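Local coordinates for cellulosome anchoring protein cohesin region (Clostridium thermocellum, PDB 4DH2) that binds the dockerin module of a partner protein as a type I cohesin module, a protein-protein interaction used in building the cellulosome, at residues I60-E66 with K112-K118; K129-T135 with E155-E161; T135-S139 with A151-E155. All coordinates share one frame; numbering follows the deposited sequence. Where two conformers were deposited one is given.

Interaction 1: residues I60-E66 with K112-K118; sequences IEVLKVE and KLTVRIK
Glu61 and Arg116 form an antiparallel hydrogen-bonded pair, and their side chains leave the same face of the sheet side by side to meet in a salt bridge, Glu61 OE1 to Arg116 NH1 at 2.8 Å. The guanidinium receives OE1 at its edge, near its own plane, whereas the carboxylate is approached from above; the planes stand 58° apart and the N-H...O angle is only 137°. Glu61 reaches the meeting point fully extended, with CG trans to the backbone N (chi1 -178°), while Arg116 turns at chi3. Leu63 covers one guanidinium face with CD1, which also lies 4.1 Å from Arg116 CB.

Leu63 belongs to a classic beta bulge, in which it and Lys64 both face Thr114. Thr114 O is therefore gripped twice, by Leu63 N at 2.8 Å and more loosely by Lys64 N at 3.3 Å. Within the bulge, Lys64 CB packs on Thr114 CB at 3.8 Å. A water lies among Thr114 OG1, Lys112 O and Glu66 OE1, with more acceptors in reach than protons to give.

The other face is apolar. Ile60 CG2 rests on Val115 CB at 3.8 Å, and Val65 and Leu113 lie side by side, CG1 of the valine 4.1 Å from CD2 of the leucine. Strand 60-67 is the outermost of its sheet within the chain, and strand 108-117 pairs on its other edge with strand 31-39, through backbone bonds of Leu113 with Ile34 and Val115 with Val32. The apolar face looks into the jelly-roll sandwich of the cohesin fold, where Ile82 of strand 78-83, Ile89 of strand 88-94 and Val158 of strand 149-161 close over it.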
ATOM      1  N   ILE A  60      10.324 -16.603   5.142  1.00 25.04           N
ATOM      2  CA  ILE A  60       8.991 -16.495   4.606  1.00 27.77           C
ATOM      3  C   ILE A  60       8.988 -16.310   3.108  1.00 26.62           C
ATOM      4  O   ILE A  60       9.768 -15.533   2.556  1.00 29.00           O
ATOM      5  CB  ILE A  60       8.284 -15.283   5.220  1.00 31.67           C
ATOM      6  CG1 ILE A  60       7.975 -15.549   6.691  1.00 42.30           C
ATOM      7  CG2 ILE A  60       6.997 -14.979   4.466  1.00 35.47           C
ATOM      8  CD1 ILE A  60       7.071 -14.477   7.310  1.00 51.23           C
ATOM      9  N   GLU A  61       8.094 -17.045   2.464  1.00 24.16           N
ATOM     10  CA  GLU A  61       7.780 -16.883   1.057  1.00 28.54           C
ATOM     11  C   GLU A  61       6.324 -16.440   0.892  1.00 36.37           C
ATOM     12  O   GLU A  61       5.393 -17.108   1.357  1.00 29.58           O
ATOM     13  CB  GLU A  61       8.012 -18.220   0.330  1.00 32.63           C
ATOM     14  CG  GLU A  61       7.759 -18.150  -1.152  1.00 48.18           C
ATOM     15  CD  GLU A  61       7.988 -19.473  -1.861  1.00 57.65           C
ATOM     16  OE1 GLU A  61       8.293 -20.484  -1.182  1.00 41.38           O
ATOM     17  OE2 GLU A  61       7.869 -19.487  -3.104  1.00 62.11           O
ATOM     18  N   VAL A  62       6.108 -15.310   0.225  1.00 24.79           N
ATOM     19  CA  VAL A  62       4.745 -14.858   0.026  1.00 26.84           C
ATOM     20  C   VAL A  62       4.231 -15.455  -1.258  1.00 32.33           C
ATOM     21  O   VAL A  62       4.810 -15.268  -2.332  1.00 37.63           O
ATOM     22  CB  VAL A  62       4.640 -13.312  -0.001  1.00 32.87           C
ATOM     23  CG1 VAL A  62       3.166 -12.890  -0.173  1.00 31.15           C
ATOM     24  CG2 VAL A  62       5.229 -12.740   1.270  1.00 32.71           C
ATOM     25  N   LEU A  63       3.135 -16.194  -1.143  1.00 27.82           N
ATOM     26  CA  LEU A  63       2.576 -16.891  -2.287  1.00 27.79           C
ATOM     27  C   LEU A  63       1.347 -16.198  -2.879  1.00 41.34           C
ATOM     28  O   LEU A  63       1.000 -16.414  -4.044  1.00 39.16           O
ATOM     29  CB  LEU A  63       2.168 -18.299  -1.876  1.00 26.63           C
ATOM     30  CG  LEU A  63       3.307 -19.140  -1.300  1.00 34.62           C
ATOM     31  CD1 LEU A  63       2.845 -20.579  -1.014  1.00 43.19           C
ATOM     32  CD2 LEU A  63       4.526 -19.149  -2.219  1.00 44.85           C
ATOM     33  N   LYS A  64       0.666 -15.411  -2.058  1.00 28.32           N
ATOM     34  CA  LYS A  64      -0.578 -14.746  -2.480  1.00 27.67           C
ATOM     35  C   LYS A  64      -0.868 -13.564  -1.578  1.00 26.40           C
ATOM     36  O   LYS A  64      -0.574 -13.587  -0.370  1.00 25.12           O
ATOM     37  CB  LYS A  64      -1.744 -15.733  -2.368  1.00 25.77           C
ATOM     38  CG  LYS A  64      -3.014 -15.356  -3.077  1.00 38.77           C
ATOM     39  CD  LYS A  64      -4.068 -16.444  -2.922  1.00 56.01           C
ATOM     40  CE  LYS A  64      -5.346 -16.075  -3.649  1.00 69.60           C
ATOM     41  NZ  LYS A  64      -6.370 -17.157  -3.580  1.00 77.24           N
ATOM     42  N   VAL A  65      -1.472 -12.529  -2.162  1.00 22.35           N
ATOM     43  CA  VAL A  65      -2.018 -11.438  -1.390  1.00 21.25           C
ATOM     44  C   VAL A  65      -3.450 -11.226  -1.845  1.00 25.42           C
ATOM     45  O   VAL A  65      -3.701 -11.127  -3.048  1.00 27.91           O
ATOM     46  CB  VAL A  65      -1.222 -10.166  -1.652  1.00 31.56           C
ATOM     47  CG1 VAL A  65      -1.729  -9.051  -0.761  1.00 31.62           C
ATOM     48  CG2 VAL A  65       0.271 -10.430  -1.450  1.00 32.06           C
ATOM     49  N   GLU A  66      -4.377 -11.139  -0.892  1.00 24.42           N
ATOM     50  CA  GLU A  66      -5.800 -10.977  -1.193  0.57 26.99           C
ATOM     51  C   GLU A  66      -6.390  -9.801  -0.428  1.00 26.86           C
ATOM     52  O   GLU A  66      -6.037  -9.590   0.723  1.00 25.36           O
ATOM     53  CB  GLU A  66      -6.564 -12.217  -0.746  0.57 26.13           C
ATOM     54  CG  GLU A  66      -6.205 -13.499  -1.468  0.57 38.20           C
ATOM     55  CD  GLU A  66      -6.695 -14.727  -0.727  0.57 42.52           C
ATOM     56  OE1 GLU A  66      -6.401 -14.866   0.479  0.57 46.14           O
ATOM     57  OE2 GLU A  66      -7.383 -15.554  -1.355  0.57 60.94           O
ATOM     58  N   LYS A 112      -5.125 -10.217   3.347  1.00 22.46           N
ATOM     59  CA  LYS A 112      -4.597 -11.439   3.923  1.00 28.30           C
ATOM     60  C   LYS A 112      -3.403 -11.864   3.086  1.00 20.65           C
ATOM     61  O   LYS A 112      -3.493 -11.933   1.846  1.00 23.13           O
ATOM     62  CB  LYS A 112      -5.661 -12.548   3.885  1.00 34.96           C
ATOM     63  CG  LYS A 112      -6.830 -12.320   4.808  1.00 44.77           C
ATOM     64  CD  LYS A 112      -7.827 -13.484   4.720  1.00 62.19           C
ATOM     65  CE  LYS A 112      -8.927 -13.359   5.782  1.00 75.92           C
ATOM     66  NZ  LYS A 112     -10.051 -12.444   5.379  1.00 77.33           N
ATOM     67  N   LEU A 113      -2.298 -12.188   3.752  1.00 23.14           N
ATOM     68  CA  LEU A 113      -1.145 -12.717   3.065  1.00 21.06           C
ATOM     69  C   LEU A 113      -1.237 -14.230   3.168  1.00 26.12           C
ATOM     70  O   LEU A 113      -1.616 -14.732   4.212  1.00 28.47           O
ATOM     71  CB  LEU A 113       0.111 -12.328   3.799  1.00 25.07           C
ATOM     72  CG  LEU A 113       0.295 -10.832   4.052  1.00 25.55           C
ATOM     73  CD1 LEU A 113       1.615 -10.604   4.745  1.00 24.03           C
ATOM     74  CD2 LEU A 113       0.206 -10.090   2.748  1.00 24.20           C
ATOM     75  N   THR A 114      -0.892 -14.945   2.110  1.00 21.86           N
ATOM     76  CA  THR A 114      -0.713 -16.388   2.226  1.00 20.64           C
ATOM     77  C   THR A 114       0.768 -16.614   2.088  1.00 19.42           C
ATOM     78  O   THR A 114       1.356 -16.288   1.047  1.00 24.65           O
ATOM     79  CB  THR A 114      -1.470 -17.150   1.109  1.00 23.71           C
ATOM     80  OG1 THR A 114      -2.863 -16.826   1.166  1.00 25.64           O
ATOM     81  CG2 THR A 114      -1.291 -18.670   1.265  1.00 29.84           C
ATOM     82  N   VAL A 115       1.396 -17.171   3.124  1.00 20.44           N
ATOM     83  CA  VAL A 115       2.816 -17.353   3.095  1.00 23.66           C
ATOM     84  C   VAL A 115       3.219 -18.773   3.435  1.00 27.49           C
ATOM     85  O   VAL A 115       2.506 -19.486   4.147  1.00 26.08           O
ATOM     86  CB  VAL A 115       3.521 -16.419   4.078  1.00 31.14           C
ATOM     87  CG1 VAL A 115       3.010 -14.991   3.879  1.00 27.12           C
ATOM     88  CG2 VAL A 115       3.336 -16.894   5.540  1.00 24.79           C
ATOM     89  N   ARG A 116       4.385 -19.162   2.942  1.00 21.83           N
ATOM     90  CA  ARG A 116       4.955 -20.454   3.316  1.00 24.60           C
ATOM     91  C   ARG A 116       6.097 -20.201   4.237  1.00 31.30           C
ATOM     92  O   ARG A 116       6.950 -19.381   3.941  1.00 28.13           O
ATOM     93  CB  ARG A 116       5.486 -21.201   2.099  1.00 27.42           C
ATOM     94  CG  ARG A 116       6.237 -22.483   2.483  1.00 45.04           C
ATOM     95  CD  ARG A 116       6.981 -23.084   1.313  1.00 62.15           C
ATOM     96  NE  ARG A 116       6.092 -23.849   0.445  1.00 66.82           N
ATOM     97  CZ  ARG A 116       6.038 -23.733  -0.876  1.00 69.47           C
ATOM     98  NH1 ARG A 116       6.825 -22.881  -1.517  1.00 73.58           N
ATOM     99  NH2 ARG A 116       5.188 -24.477  -1.561  1.00 65.86           N
ATOM    100  N   ILE A 117       6.116 -20.895   5.363  1.00 29.32           N
ATOM    101  CA  ILE A 117       7.244 -20.816   6.267  1.00 25.84           C
ATOM    102  C   ILE A 117       8.302 -21.823   5.839  1.00 33.70           C
ATOM    103  O   ILE A 117       8.024 -23.026   5.736  1.00 26.84           O
ATOM    104  CB  ILE A 117       6.803 -21.082   7.711  1.00 26.41           C
ATOM    105  CG1 ILE A 117       5.654 -20.143   8.079  1.00 34.61           C
ATOM    106  CG2 ILE A 117       8.010 -20.956   8.664  1.00 29.97           C
ATOM    107  CD1 ILE A 117       5.076 -20.394   9.437  1.00 51.29           C
ATOM    108  N   LYS A 118       9.517 -21.358   5.580  1.00 27.75           N
ATOM    109  CA  LYS A 118      10.502 -22.246   4.963  1.00 31.08           C
ATOM    110  C   LYS A 118      10.858 -23.403   5.887  1.00 39.13           C
ATOM    111  O   LYS A 118      11.124 -23.206   7.058  1.00 34.35           O
ATOM    112  CB  LYS A 118      11.732 -21.470   4.489  1.00 36.03           C
ATOM    113  CG  LYS A 118      11.370 -20.461   3.401  1.00 42.06           C
ATOM    114  CD  LYS A 118      12.565 -19.985   2.604  1.00 46.78           C
ATOM    115  CE  LYS A 118      12.124 -18.975   1.561  1.00 50.84           C
ATOM    116  NZ  LYS A 118      13.261 -18.426   0.779  1.00 49.82           N
TER
HETATM  117  O   HOH W   1      -3.816 -14.471   0.545  1.00 25.99           O

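Interaction 2: residues K129-T135 with E155-E161; sequences KKYSLIT and EGKVEIE
Ile134 and Val158 meet on the buried face of this antiparallel pairing, CD1 of Ile134 touching CG2 of Val158 at 4.0 Å as the two side chains cross. Further along the same face, Ile160 CD1 reaches Ser132 CB at 4.1 Å. Gly156, paired with Ile134, adds no side chain here. Beneath this layer the backbones are joined in regular register by six hydrogen bonds; Gly156 N to Ile134 O, at 3.3 Å, is the longest, near the end where the strands begin to part. Val158 also packs on Ile34 and Ile117, which belong to the interior of the sandwich.

The opposite face is largely polar and more open, with Leu133 also on it. Tyr131 and Glu159 run side by side in the same direction, ring and carboxylate planes 64° apart, with Tyr131 CE1 3.7 Å from Glu159 OE1. A bend at chi3 (-82°) brings the end of Lys129 to Glu159 OE2, with CE 3.2 Å and NZ 3.4 Å away, a loose salt bridge. At the far end Glu155 lies alongside Thr135, OE2 against CG2 at 3.4 Å.

Glu161 OE2 comes within 2.5 Å of Glu159 OE2, a distance so short that one of the two acids probably holds a proton, though the geometry does not settle it. Backbone bonds thus join the strands and apolar packing lines the inner face, while the Lys129-Glu159 pair probably adds an electrostatic contribution on the solvent side.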
ATOM      1  N   LYS A 129      12.194 -23.025  18.726  1.00 34.76           N
ATOM      2  CA  LYS A 129      11.197 -21.973  18.505  1.00 32.75           C
ATOM      3  C   LYS A 129      11.892 -20.733  17.943  1.00 33.18           C
ATOM      4  O   LYS A 129      12.899 -20.283  18.501  1.00 24.42           O
ATOM      5  CB  LYS A 129      10.496 -21.621  19.824  1.00 39.39           C
ATOM      6  CG  LYS A 129       9.325 -20.664  19.687  1.00 40.01           C
ATOM      7  CD  LYS A 129       8.807 -20.205  21.039  1.00 53.59           C
ATOM      8  CE  LYS A 129       7.870 -21.227  21.661  1.00 71.33           C
ATOM      9  NZ  LYS A 129       7.153 -20.680  22.852  1.00 81.06           N
ATOM     10  N   LYS A 130      11.377 -20.199  16.839  1.00 27.93           N
ATOM     11  CA  LYS A 130      11.885 -18.944  16.283  1.00 24.19           C
ATOM     12  C   LYS A 130      10.735 -17.962  16.056  1.00 22.43           C
ATOM     13  O   LYS A 130       9.550 -18.330  16.113  1.00 22.34           O
ATOM     14  CB  LYS A 130      12.687 -19.147  14.983  1.00 25.11           C
ATOM     15  CG  LYS A 130      14.094 -19.736  15.163  1.00 24.75           C
ATOM     16  CD  LYS A 130      14.781 -19.886  13.837  1.00 27.81           C
ATOM     17  CE  LYS A 130      16.198 -20.464  13.976  1.00 37.20           C
ATOM     18  NZ  LYS A 130      17.152 -19.579  14.707  1.00 34.43           N
ATOM     19  N   TYR A 131      11.101 -16.697  15.864  1.00 22.58           N
ATOM     20  CA  TYR A 131      10.143 -15.632  15.563  1.00 23.02           C
ATOM     21  C   TYR A 131      10.568 -14.914  14.302  1.00 27.11           C
ATOM     22  O   TYR A 131      11.748 -14.662  14.089  1.00 21.52           O
ATOM     23  CB  TYR A 131      10.095 -14.619  16.710  1.00 22.08           C
ATOM     24  CG  TYR A 131       9.688 -15.240  18.016  1.00 23.87           C
ATOM     25  CD1 TYR A 131       8.346 -15.417  18.320  1.00 24.45           C
ATOM     26  CD2 TYR A 131      10.628 -15.679  18.930  1.00 33.44           C
ATOM     27  CE1 TYR A 131       7.944 -15.989  19.511  1.00 28.35           C
ATOM     28  CE2 TYR A 131      10.235 -16.255  20.141  1.00 35.10           C
ATOM     29  CZ  TYR A 131       8.885 -16.407  20.417  1.00 34.66           C
ATOM     30  OH  TYR A 131       8.454 -16.971  21.602  1.00 36.95           O
ATOM     31  N   SER A 132       9.618 -14.574  13.446  1.00 28.40           N
ATOM     32  CA  SER A 132       9.970 -13.804  12.268  1.00 20.82           C
ATOM     33  C   SER A 132       9.095 -12.553  12.225  1.00 23.02           C
ATOM     34  O   SER A 132       7.881 -12.631  12.344  1.00 26.77           O
ATOM     35  CB  SER A 132       9.788 -14.606  10.994  1.00 27.74           C
ATOM     36  OG  SER A 132      10.454 -13.970   9.923  1.00 25.63           O
ATOM     37  N   LEU A 133       9.732 -11.409  12.061  1.00 20.02           N
ATOM     38  CA  LEU A 133       9.070 -10.113  12.197  1.00 18.35           C
ATOM     39  C   LEU A 133       8.512  -9.644  10.866  1.00 22.04           C
ATOM     40  O   LEU A 133       9.142  -9.821   9.831  1.00 27.05           O
ATOM     41  CB  LEU A 133      10.148  -9.126  12.685  1.00 29.05           C
ATOM     42  CG  LEU A 133       9.800  -7.837  13.407  1.00 36.19           C
ATOM     43  CD1 LEU A 133       9.075  -8.111  14.698  1.00 40.17           C
ATOM     44  CD2 LEU A 133      11.110  -7.079  13.668  1.00 36.79           C
ATOM     45  N   ILE A 134       7.339  -9.020  10.906  1.00 19.99           N
ATOM     46  CA  ILE A 134       6.772  -8.405   9.726  1.00 19.00           C
ATOM     47  C   ILE A 134       6.721  -6.917  10.048  1.00 23.35           C
ATOM     48  O   ILE A 134       6.065  -6.508  11.009  1.00 23.46           O
ATOM     49  CB  ILE A 134       5.400  -8.977   9.432  1.00 21.67           C
ATOM     50  CG1 ILE A 134       5.557 -10.421   8.925  1.00 25.86           C
ATOM     51  CG2 ILE A 134       4.690  -8.142   8.347  1.00 26.82           C
ATOM     52  CD1 ILE A 134       4.310 -11.174   8.948  1.00 32.44           C
ATOM     53  N   THR A 135       7.441  -6.121   9.261  1.00 21.78           N
ATOM     54  CA  THR A 135       7.618  -4.721   9.585  1.00 20.28           C
ATOM     55  C   THR A 135       6.935  -3.847   8.553  1.00 26.41           C
ATOM     56  O   THR A 135       6.407  -4.337   7.559  1.00 21.37           O
ATOM     57  CB  THR A 135       9.074  -4.336   9.617  1.00 19.69           C
ATOM     58  OG1 THR A 135       9.661  -4.574   8.341  1.00 25.34           O
ATOM     59  CG2 THR A 135       9.820  -5.189  10.639  1.00 24.32           C
ATOM     60  N   GLU A 155       3.694  -3.569  14.373  1.00 20.97           N
ATOM     61  CA  GLU A 155       4.353  -4.669  13.691  1.00 21.34           C
ATOM     62  C   GLU A 155       3.810  -5.968  14.238  1.00 22.71           C
ATOM     63  O   GLU A 155       3.103  -5.975  15.249  1.00 23.27           O
ATOM     64  CB  GLU A 155       5.849  -4.603  13.912  1.00 22.19           C
ATOM     65  CG  GLU A 155       6.484  -3.440  13.177  1.00 23.08           C
ATOM     66  CD  GLU A 155       7.995  -3.315  13.367  1.00 24.82           C
ATOM     67  OE1 GLU A 155       8.561  -3.889  14.320  1.00 27.82           O
ATOM     68  OE2 GLU A 155       8.622  -2.593  12.556  1.00 32.75           O
ATOM     69  N   GLY A 156       4.144  -7.060  13.579  1.00 28.34           N
ATOM     70  CA  GLY A 156       3.638  -8.359  13.984  1.00 38.83           C
ATOM     71  C   GLY A 156       4.725  -9.397  13.875  1.00 25.99           C
ATOM     72  O   GLY A 156       5.807  -9.126  13.351  1.00 19.46           O
ATOM     73  N   LYS A 157       4.452 -10.600  14.371  1.00 25.92           N
ATOM     74  CA  LYS A 157       5.456 -11.654  14.349  1.00 27.64           C
ATOM     75  C   LYS A 157       4.780 -12.952  13.984  1.00 19.71           C
ATOM     76  O   LYS A 157       3.593 -13.143  14.283  1.00 25.34           O
ATOM     77  CB  LYS A 157       6.104 -11.845  15.727  1.00 38.39           C
ATOM     78  CG  LYS A 157       5.062 -11.794  16.848  1.00 37.09           C
ATOM     79  CD  LYS A 157       5.498 -12.477  18.121  1.00 39.58           C
ATOM     80  CE  LYS A 157       4.404 -12.332  19.179  1.00 34.42           C
ATOM     81  NZ  LYS A 157       4.852 -12.751  20.521  1.00 59.31           N
ATOM     82  N   VAL A 158       5.541 -13.806  13.324  1.00 23.96           N
ATOM     83  CA  VAL A 158       5.169 -15.183  13.117  1.00 20.74           C
ATOM     84  C   VAL A 158       6.039 -15.981  14.074  1.00 27.91           C
ATOM     85  O   VAL A 158       7.269 -15.891  14.029  1.00 28.60           O
ATOM     86  CB  VAL A 158       5.455 -15.662  11.692  1.00 29.44           C
ATOM     87  CG1 VAL A 158       5.022 -17.134  11.534  1.00 29.07           C
ATOM     88  CG2 VAL A 158       4.741 -14.764  10.675  1.00 35.84           C
ATOM     89  N   GLU A 159       5.382 -16.726  14.949  1.00 22.53           N
ATOM     90  CA  GLU A 159       6.068 -17.629  15.851  1.00 19.99           C
ATOM     91  C   GLU A 159       6.155 -18.957  15.142  1.00 26.45           C
ATOM     92  O   GLU A 159       5.148 -19.455  14.642  1.00 26.22           O
ATOM     93  CB  GLU A 159       5.278 -17.790  17.146  1.00 27.07           C
ATOM     94  CG  GLU A 159       5.874 -18.872  18.052  1.00 38.52           C
ATOM     95  CD  GLU A 159       5.272 -18.885  19.436  1.00 51.81           C
ATOM     96  OE1 GLU A 159       4.720 -17.844  19.849  1.00 50.08           O
ATOM     97  OE2 GLU A 159       5.356 -19.937  20.108  1.00 57.27           O
ATOM     98  N   ILE A 160       7.355 -19.505  15.057  1.00 22.59           N
ATOM     99  CA  ILE A 160       7.605 -20.687  14.262  1.00 22.27           C
ATOM    100  C   ILE A 160       8.187 -21.807  15.115  1.00 26.61           C
ATOM    101  O   ILE A 160       9.234 -21.642  15.755  1.00 25.74           O
ATOM    102  CB  ILE A 160       8.606 -20.378  13.169  1.00 24.40           C
ATOM    103  CG1 ILE A 160       8.166 -19.161  12.364  1.00 25.28           C
ATOM    104  CG2 ILE A 160       8.778 -21.567  12.244  1.00 25.66           C
ATOM    105  CD1 ILE A 160       9.295 -18.618  11.481  1.00 30.87           C
ATOM    106  N   GLU A 161       7.503 -22.942  15.137  1.00 26.71           N
ATOM    107  CA  GLU A 161       8.002 -24.116  15.892  1.00 25.23           C
ATOM    108  C   GLU A 161       8.693 -25.095  14.962  1.00 31.14           C
ATOM    109  O   GLU A 161       8.257 -25.314  13.838  1.00 29.33           O
ATOM    110  CB  GLU A 161       6.863 -24.818  16.642  1.00 43.66           C
ATOM    111  CG  GLU A 161       6.514 -24.205  17.989  1.00 70.64           C
ATOM    112  CD  GLU A 161       5.744 -22.898  17.874  1.00 87.31           C
ATOM    113  OE1 GLU A 161       5.127 -22.646  16.813  0.61 92.95           O
ATOM    114  OE2 GLU A 161       5.749 -22.121  18.853  1.00 85.93           O
TER

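Interaction 3: residues T135-S139 with A151-E155; sequences TFGES and AVLKE
This is a side-chain contact bridging the splayed part of the beta hairpin formed by strands 129-142 and 149-161 of the cohesin sandwich. The axes of the two segments come no nearer than 7.8 Å, and direct backbone pairing between them is absent; Phe136 and Leu153 fill the gap instead. Leu153 approaches over one face of the Phe136 ring in a CH-pi contact, its CB 4.0 Å from the ring centroid and 25° off the normal, displaced toward the rim. Leu153 CD1 continues past the ring to Phe136 CB at 3.7 Å. The ring's edge points at the backbone beyond, where CE2 lies 3.3 Å from Lys154 O. CB of Phe136 already points toward the other strand, and chi1 of -71° sets CG beside the backbone N, with the CE2 edge at Lys154. A water accepts from Phe136 N at 3.0 Å. Phe136 also packs on Leu51 and Leu53 of strand 48-54 and on Val21 of strand 15-27, the strands that flank the hairpin.

Farther along the strand, the first side-chain bond of Ser139 points toward 151-155, and its buried OG, which has no polar partner in the model, sits 3.5 Å from Ala151 CB.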
ATOM      1  N   THR A 135       7.441  -6.121   9.261  1.00 21.78           N
ATOM      2  CA  THR A 135       7.618  -4.721   9.585  1.00 20.28           C
ATOM      3  C   THR A 135       6.935  -3.847   8.553  1.00 26.41           C
ATOM      4  O   THR A 135       6.407  -4.337   7.559  1.00 21.37           O
ATOM      5  CB  THR A 135       9.074  -4.336   9.617  1.00 19.69           C
ATOM      6  OG1 THR A 135       9.661  -4.574   8.341  1.00 25.34           O
ATOM      7  CG2 THR A 135       9.820  -5.189  10.639  1.00 24.32           C
ATOM      8  N   PHE A 136       6.973  -2.543   8.782  1.00 24.76           N
ATOM      9  CA  PHE A 136       6.332  -1.612   7.858  1.00 27.43           C
ATOM     10  C   PHE A 136       7.303  -0.681   7.237  1.00 32.99           C
ATOM     11  O   PHE A 136       8.315  -0.343   7.839  1.00 30.18           O
ATOM     12  CB  PHE A 136       5.365  -0.737   8.601  1.00 27.38           C
ATOM     13  CG  PHE A 136       4.180  -1.440   9.058  1.00 25.63           C
ATOM     14  CD1 PHE A 136       3.144  -1.694   8.199  1.00 25.08           C
ATOM     15  CD2 PHE A 136       4.080  -1.864  10.366  1.00 31.19           C
ATOM     16  CE1 PHE A 136       2.041  -2.364   8.619  1.00 31.09           C
ATOM     17  CE2 PHE A 136       2.970  -2.541  10.776  1.00 25.46           C
ATOM     18  CZ  PHE A 136       1.956  -2.780   9.926  1.00 28.58           C
ATOM     19  N   GLY A 137       6.957  -0.217   6.045  1.00 28.72           N
ATOM     20  CA  GLY A 137       7.611   0.935   5.471  1.00 39.50           C
ATOM     21  C   GLY A 137       6.703   2.157   5.489  1.00 27.50           C
ATOM     22  O   GLY A 137       5.949   2.444   6.440  1.00 30.60           O
ATOM     23  N   GLU A 138       6.768   2.864   4.392  1.00 30.34           N
ATOM     24  CA  GLU A 138       5.885   4.006   4.163  1.00 37.55           C
ATOM     25  C   GLU A 138       4.389   3.626   4.245  1.00 23.53           C
ATOM     26  O   GLU A 138       3.952   2.524   3.934  1.00 23.12           O
ATOM     27  CB  GLU A 138       6.200   4.667   2.815  1.00 57.13           C
ATOM     28  CG  GLU A 138       6.012   3.760   1.606  1.00 71.52           C
ATOM     29  CD  GLU A 138       4.551   3.502   1.296  1.00 73.15           C
ATOM     30  OE1 GLU A 138       4.236   2.363   0.887  1.00 63.81           O
ATOM     31  OE2 GLU A 138       3.727   4.439   1.458  1.00 72.22           O
ATOM     32  N   SER A 139       3.620   4.581   4.720  1.00 19.43           N
ATOM     33  CA  SER A 139       2.231   4.405   4.965  1.00 17.68           C
ATOM     34  C   SER A 139       1.617   5.778   4.772  1.00 18.12           C
ATOM     35  O   SER A 139       1.993   6.736   5.448  1.00 20.43           O
ATOM     36  CB  SER A 139       2.027   3.947   6.404  1.00 23.24           C
ATOM     37  OG  SER A 139       0.690   4.053   6.802  1.00 43.53           O
ATOM     38  N   ALA A 151      -1.779   6.762  10.437  1.00 17.62           N
ATOM     39  CA  ALA A 151      -1.892   5.338  10.660  1.00 16.45           C
ATOM     40  C   ALA A 151      -0.910   4.956  11.766  1.00 16.82           C
ATOM     41  O   ALA A 151       0.289   5.119  11.605  1.00 20.06           O
ATOM     42  CB  ALA A 151      -1.545   4.577   9.393  1.00 23.14           C
ATOM     43  N   VAL A 152      -1.427   4.490  12.889  1.00 19.21           N
ATOM     44  CA  VAL A 152      -0.553   4.007  13.935  1.00 17.92           C
ATOM     45  C   VAL A 152      -0.214   2.551  13.612  1.00 17.22           C
ATOM     46  O   VAL A 152      -1.066   1.674  13.726  1.00 16.56           O
ATOM     47  CB  VAL A 152      -1.245   4.051  15.297  1.00 19.82           C
ATOM     48  CG1 VAL A 152      -0.254   3.554  16.394  1.00 20.81           C
ATOM     49  CG2 VAL A 152      -1.807   5.448  15.594  1.00 21.41           C
ATOM     50  N   LEU A 153       1.016   2.314  13.221  1.00 18.33           N
ATOM     51  CA  LEU A 153       1.422   0.990  12.771  1.00 22.51           C
ATOM     52  C   LEU A 153       1.932   0.108  13.919  1.00 20.17           C
ATOM     53  O   LEU A 153       2.751   0.510  14.751  1.00 21.37           O
ATOM     54  CB  LEU A 153       2.527   1.149  11.764  1.00 18.09           C
ATOM     55  CG  LEU A 153       2.213   2.060  10.567  1.00 21.61           C
ATOM     56  CD1 LEU A 153       3.402   2.186   9.669  1.00 23.46           C
ATOM     57  CD2 LEU A 153       1.012   1.542   9.783  1.00 24.40           C
ATOM     58  N   LYS A 154       1.431  -1.103  13.958  1.00 18.40           N
ATOM     59  CA  LYS A 154       1.877  -2.070  14.924  0.53 19.44           C
ATOM     60  C   LYS A 154       2.407  -3.288  14.184  1.00 20.75           C
ATOM     61  O   LYS A 154       1.680  -3.921  13.449  1.00 21.36           O
ATOM     62  CB  LYS A 154       0.707  -2.411  15.835  0.53 21.97           C
ATOM     63  CG  LYS A 154       0.143  -1.198  16.576  0.53 23.79           C
ATOM     64  CD  LYS A 154      -1.278  -1.464  17.065  0.53 34.54           C
ATOM     65  CE  LYS A 154      -1.697  -0.519  18.186  0.53 36.80           C
ATOM     66  NZ  LYS A 154      -3.087  -0.844  18.630  0.53 40.39           N
ATOM     67  N   GLU A 155       3.694  -3.569  14.373  1.00 20.97           N
ATOM     68  CA  GLU A 155       4.353  -4.669  13.691  1.00 21.34           C
ATOM     69  C   GLU A 155       3.810  -5.968  14.238  1.00 22.71           C
ATOM     70  O   GLU A 155       3.103  -5.975  15.249  1.00 23.27           O
ATOM     71  CB  GLU A 155       5.849  -4.603  13.912  1.00 22.19           C
ATOM     72  CG  GLU A 155       6.484  -3.440  13.177  1.00 23.08           C
ATOM     73  CD  GLU A 155       7.995  -3.315  13.367  1.00 24.82           C
ATOM     74  OE1 GLU A 155       8.561  -3.889  14.320  1.00 27.82           O
ATOM     75  OE2 GLU A 155       8.622  -2.593  12.556  1.00 32.75           O
TER
HETATM   76  O   HOH W   2       8.136  -0.865  10.948  1.00 37.65           O

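In the fold
Interactions 2 and 3 are successive parts of one hairpin, strands 129-142 and 149-161: they share Thr135 and Glu155, their centres are about 16 Å apart, and interaction 3 is nested within the loop that interaction 2 closes. Regular backbone pairing thus gives way to side-chain bridging along the same two strands. Interaction 1 lies earlier in the chain and meets interaction 2 through the sandwich core, its centre about 13 Å away; Ile117 CG2 touches Ile160 CG2 at 3.7 Å, and Ile60 CD1 touches Val158 CG2 at 4.1 Å. Interactions 1 and 3 stay apart, with nearest atoms about 8 Å from each other, on opposite sides of the chain's centre.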